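Local coordinates for Serine/threonine/tyrosine-interacting protein (Homo sapiens, PDB 2R0B) that acts as a catalytically inactive phosphatase that anchors ERK1 and ERK2 in the nucleus and keeps FBXW7 from assembling into its SCF ubiquitin ligase, at residues R74-T79 with Q145-I150. Numbering follows the deposited sequence.
Sequences RFFPMT and QEYEAI. With SO4 (sulfate ion), chain C.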
ATOM      1  N   ARG A  74      10.432   9.061  -2.638  1.00 15.46           N
ATOM      2  CA  ARG A  74      11.695   8.329  -2.491  1.00 15.67           C
ATOM      3  C   ARG A  74      11.531   6.794  -2.432  1.00 15.36           C
ATOM      4  O   ARG A  74      12.474   6.062  -2.767  1.00 15.76           O
ATOM      5  CB  ARG A  74      12.474   8.824  -1.263  1.00 15.30           C
ATOM      6  CG  ARG A  74      11.741   8.576   0.061  1.00 17.58           C
ATOM      7  CD  ARG A  74      12.440   9.206   1.228  1.00 19.24           C
ATOM      8  NE  ARG A  74      11.554   9.283   2.380  1.00 20.79           N
ATOM      9  CZ  ARG A  74      11.927   9.074   3.642  1.00 23.77           C
ATOM     10  NH1 ARG A  74      13.179   8.760   3.946  1.00 23.56           N
ATOM     11  NH2 ARG A  74      11.032   9.169   4.613  1.00 24.94           N
ATOM     12  N   PHE A  75      10.351   6.320  -2.013  1.00 14.48           N
ATOM     13  CA  PHE A  75      10.129   4.875  -1.830  1.00 13.33           C
ATOM     14  C   PHE A  75       9.292   4.230  -2.953  1.00 13.06           C
ATOM     15  O   PHE A  75       9.167   2.981  -2.981  1.00 12.37           O
ATOM     16  CB  PHE A  75       9.461   4.556  -0.468  1.00 13.03           C
ATOM     17  CG  PHE A  75      10.348   4.789   0.742  1.00 14.70           C
ATOM     18  CD1 PHE A  75      11.589   4.168   0.851  1.00 15.55           C
ATOM     19  CD2 PHE A  75       9.920   5.611   1.784  1.00 15.51           C
ATOM     20  CE1 PHE A  75      12.403   4.412   1.968  1.00 17.73           C
ATOM     21  CE2 PHE A  75      10.709   5.844   2.904  1.00 18.42           C
ATOM     22  CZ  PHE A  75      11.951   5.237   3.003  1.00 17.01           C
ATOM     23  N   PHE A  76       8.765   5.024  -3.891  1.00 13.00           N
ATOM     24  CA  PHE A  76       7.981   4.436  -4.980  1.00 13.16           C
ATOM     25  C   PHE A  76       8.726   3.341  -5.780  1.00 14.18           C
ATOM     26  O   PHE A  76       8.152   2.308  -6.036  1.00 14.19           O
ATOM     27  CB  PHE A  76       7.368   5.507  -5.903  1.00 13.46           C
ATOM     28  CG  PHE A  76       6.303   6.357  -5.230  1.00 13.49           C
ATOM     29  CD1 PHE A  76       5.622   5.895  -4.108  1.00 13.15           C
ATOM     30  CD2 PHE A  76       5.957   7.594  -5.746  1.00 13.32           C
ATOM     31  CE1 PHE A  76       4.624   6.694  -3.487  1.00 15.10           C
ATOM     32  CE2 PHE A  76       4.973   8.391  -5.137  1.00 13.22           C
ATOM     33  CZ  PHE A  76       4.301   7.936  -4.023  1.00 15.81           C
ATOM     34  N   PRO A  77      10.014   3.571  -6.162  1.00 14.56           N
ATOM     35  CA  PRO A  77      10.726   2.495  -6.866  1.00 14.92           C
ATOM     36  C   PRO A  77      10.836   1.209  -6.052  1.00 14.97           C
ATOM     37  O   PRO A  77      10.637   0.132  -6.621  1.00 15.07           O
ATOM     38  CB  PRO A  77      12.112   3.123  -7.170  1.00 15.09           C
ATOM     39  CG  PRO A  77      11.797   4.625  -7.232  1.00 14.29           C
ATOM     40  CD  PRO A  77      10.833   4.799  -6.077  1.00 15.25           C
ATOM     41  N   MET A  78      11.070   1.348  -4.741  1.00 13.71           N
ATOM     42  CA  MET A  78      11.219   0.241  -3.797  0.50 13.41           C
ATOM     43  C   MET A  78       9.938  -0.586  -3.745  1.00 13.56           C
ATOM     44  O   MET A  78       9.953  -1.815  -3.827  1.00 13.87           O
ATOM     45  CB  MET A  78      11.552   0.825  -2.405  0.50 13.62           C
ATOM     46  CG  MET A  78      11.672  -0.159  -1.220  0.50 13.73           C
ATOM     47  SD  MET A  78      12.200   0.623   0.349  0.50 10.49           S
ATOM     48  CE  MET A  78      13.631   1.598  -0.129  0.50 12.43           C
ATOM     49  N   THR A  79       8.808   0.103  -3.582  1.00 13.04           N
ATOM     50  CA  THR A  79       7.548  -0.626  -3.412  1.00 13.91           C
ATOM     51  C   THR A  79       7.073  -1.259  -4.715  1.00 14.49           C
ATOM     52  O   THR A  79       6.517  -2.358  -4.700  1.00 16.12           O
ATOM     53  CB  THR A  79       6.451   0.231  -2.760  1.00 13.80           C
ATOM     54  OG1 THR A  79       6.177   1.360  -3.593  1.00 14.36           O
ATOM     55  CG2 THR A  79       6.935   0.695  -1.376  1.00 13.82           C
ATOM     56  N   GLN A 145       1.895  12.672  -8.882  1.00 14.05           N
ATOM     57  CA  GLN A 145       2.045  13.374 -10.159  1.00 13.86           C
ATOM     58  C   GLN A 145       3.509  13.606 -10.552  1.00 14.02           C
ATOM     59  O   GLN A 145       3.897  13.470 -11.730  1.00 14.03           O
ATOM     60  CB  GLN A 145       1.227  14.677 -10.083  1.00 14.20           C
ATOM     61  CG  GLN A 145      -0.271  14.394  -9.832  1.00 14.69           C
ATOM     62  CD  GLN A 145      -1.064  15.641  -9.456  1.00 14.99           C
ATOM     63  OE1 GLN A 145      -0.628  16.451  -8.635  1.00 16.39           O
ATOM     64  NE2 GLN A 145      -2.243  15.797 -10.058  1.00 16.62           N
ATOM     65  N   GLU A 146       4.327  13.918  -9.555  1.00 13.14           N
ATOM     66  CA  GLU A 146       5.737  14.196  -9.745  1.00 13.73           C
ATOM     67  C   GLU A 146       6.462  12.924 -10.214  1.00 14.19           C
ATOM     68  O   GLU A 146       7.348  12.998 -11.047  1.00 15.28           O
ATOM     69  CB  GLU A 146       6.324  14.731  -8.429  1.00 13.32           C
ATOM     70  CG  GLU A 146       7.830  15.036  -8.406  1.00 13.99           C
ATOM     71  CD  GLU A 146       8.360  15.236  -6.999  1.00 15.80           C
ATOM     72  OE1 GLU A 146       7.581  15.240  -6.047  1.00 16.73           O
ATOM     73  OE2 GLU A 146       9.598  15.365  -6.829  1.00 22.00           O
ATOM     74  N   TYR A 147       6.063  11.774  -9.678  1.00 14.33           N
ATOM     75  CA  TYR A 147       6.691  10.503  -9.976  1.00 14.60           C
ATOM     76  C   TYR A 147       6.280  10.083 -11.391  1.00 14.85           C
ATOM     77  O   TYR A 147       7.085   9.529 -12.132  1.00 14.62           O
ATOM     78  CB  TYR A 147       6.285   9.456  -8.919  1.00 15.39           C
ATOM     79  CG  TYR A 147       6.885   8.077  -9.135  1.00 16.13           C
ATOM     80  CD1 TYR A 147       8.275   7.889  -9.147  1.00 17.03           C
ATOM     81  CD2 TYR A 147       6.058   6.963  -9.328  1.00 15.92           C
ATOM     82  CE1 TYR A 147       8.824   6.613  -9.361  1.00 19.39           C
ATOM     83  CE2 TYR A 147       6.594   5.689  -9.545  1.00 16.90           C
ATOM     84  CZ  TYR A 147       7.972   5.520  -9.553  1.00 18.17           C
ATOM     85  OH  TYR A 147       8.516   4.261  -9.763  1.00 20.67           O
ATOM     86  N   GLU A 148       5.035  10.373 -11.772  1.00 15.18           N
ATOM     87  CA  GLU A 148       4.617  10.080 -13.136  1.00 15.76           C
ATOM     88  C   GLU A 148       5.473  10.863 -14.136  1.00 16.37           C
ATOM     89  O   GLU A 148       5.897  10.322 -15.163  1.00 16.37           O
ATOM     90  CB  GLU A 148       3.127  10.377 -13.346  1.00 15.86           C
ATOM     91  CG  GLU A 148       2.658  10.111 -14.757  1.00 16.05           C
ATOM     92  CD  GLU A 148       1.236  10.611 -15.055  1.00 17.18           C
ATOM     93  OE1 GLU A 148       0.908  11.779 -14.735  1.00 16.35           O
ATOM     94  OE2 GLU A 148       0.435   9.839 -15.654  1.00 19.48           O
ATOM     95  N   ALA A 149       5.755  12.128 -13.820  1.00 16.34           N
ATOM     96  CA  ALA A 149       6.600  12.930 -14.699  1.00 16.47           C
ATOM     97  C   ALA A 149       7.983  12.259 -14.848  1.00 17.39           C
ATOM     98  O   ALA A 149       8.573  12.233 -15.941  1.00 17.67           O
ATOM     99  CB  ALA A 149       6.696  14.353 -14.168  1.00 16.45           C
ATOM    100  N   ILE A 150       8.482  11.685 -13.756  1.00 17.87           N
ATOM    101  CA  ILE A 150       9.769  11.000 -13.769  1.00 18.24           C
ATOM    102  C   ILE A 150       9.752   9.804 -14.701  1.00 17.84           C
ATOM    103  O   ILE A 150      10.569   9.725 -15.633  1.00 19.15           O
ATOM    104  CB  ILE A 150      10.215  10.598 -12.352  1.00 18.11           C
ATOM    105  CG1 ILE A 150      10.439  11.863 -11.532  1.00 18.54           C
ATOM    106  CG2 ILE A 150      11.483   9.733 -12.424  1.00 17.61           C
ATOM    107  CD1 ILE A 150      10.879  11.637 -10.066  1.00 18.88           C
TER
HETATM  108  S   SO4 C   2      -3.933  14.408 -13.231  1.00 25.37           S
HETATM  109  O1  SO4 C   2      -3.650  14.417 -14.679  1.00 30.55           O
HETATM  110  O2  SO4 C   2      -2.617  14.237 -12.625  1.00 26.07           O
HETATM  111  O3  SO4 C   2      -4.574  15.659 -12.863  1.00 31.42           O
HETATM  112  O4  SO4 C   2      -4.814  13.277 -12.985  1.00 28.73           O
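Phe76 and Tyr147 make nearly all of this contact, an edge-to-face aromatic pair with ring centroids 5.2 Å apart and planes at 60°. The Phe76 side chain meets the tyrosine face at two places. Its CB sits almost straight above the middle of the ring, a CH-pi contact 3.7 Å from the Tyr147 centroid, while its own ring presents an edge near the root of the tyrosine, where CD2 of Phe76 comes within 3.5 Å of CG of Tyr147. Tyr147 gets there with CG anti to its backbone N (chi1 180°), which carries the ring across from helix 138-152 toward the first turn of helix 76-88. At its far end the ring passes Pro77 more loosely, with CG of Pro77 4.2 Å from CE1 of Tyr147. The tyrosine hydroxyl is tied down by a hydrogen bond to Glu114 OE1 of helix 103-116, so the ring is held by packing over its face and by a polar anchor at its tip. A leucine in place of Tyr147 would probably leave Glu114 without this partner and Phe76 without a flat surface for its CB and ring edge. Phe76 also packs edge-to-face with Phe107, and Tyr147 does so with Tyr151. Away from this aromatic cluster, Gln145 NE2 donates a 3.0 Å hydrogen bond to O2 of a sulfate, probably from the crystallisation liquor, which Arg121 also binds. Within this catalytically inactive dual-specificity phosphatase domain, helix 103-116 thus touches both partners, Phe76 through Phe107 and Ala110 and Tyr147 through Glu114, while Met78 and Thr79 carry helix 76-88 onto strand 58-63, at an edge of the central sheet.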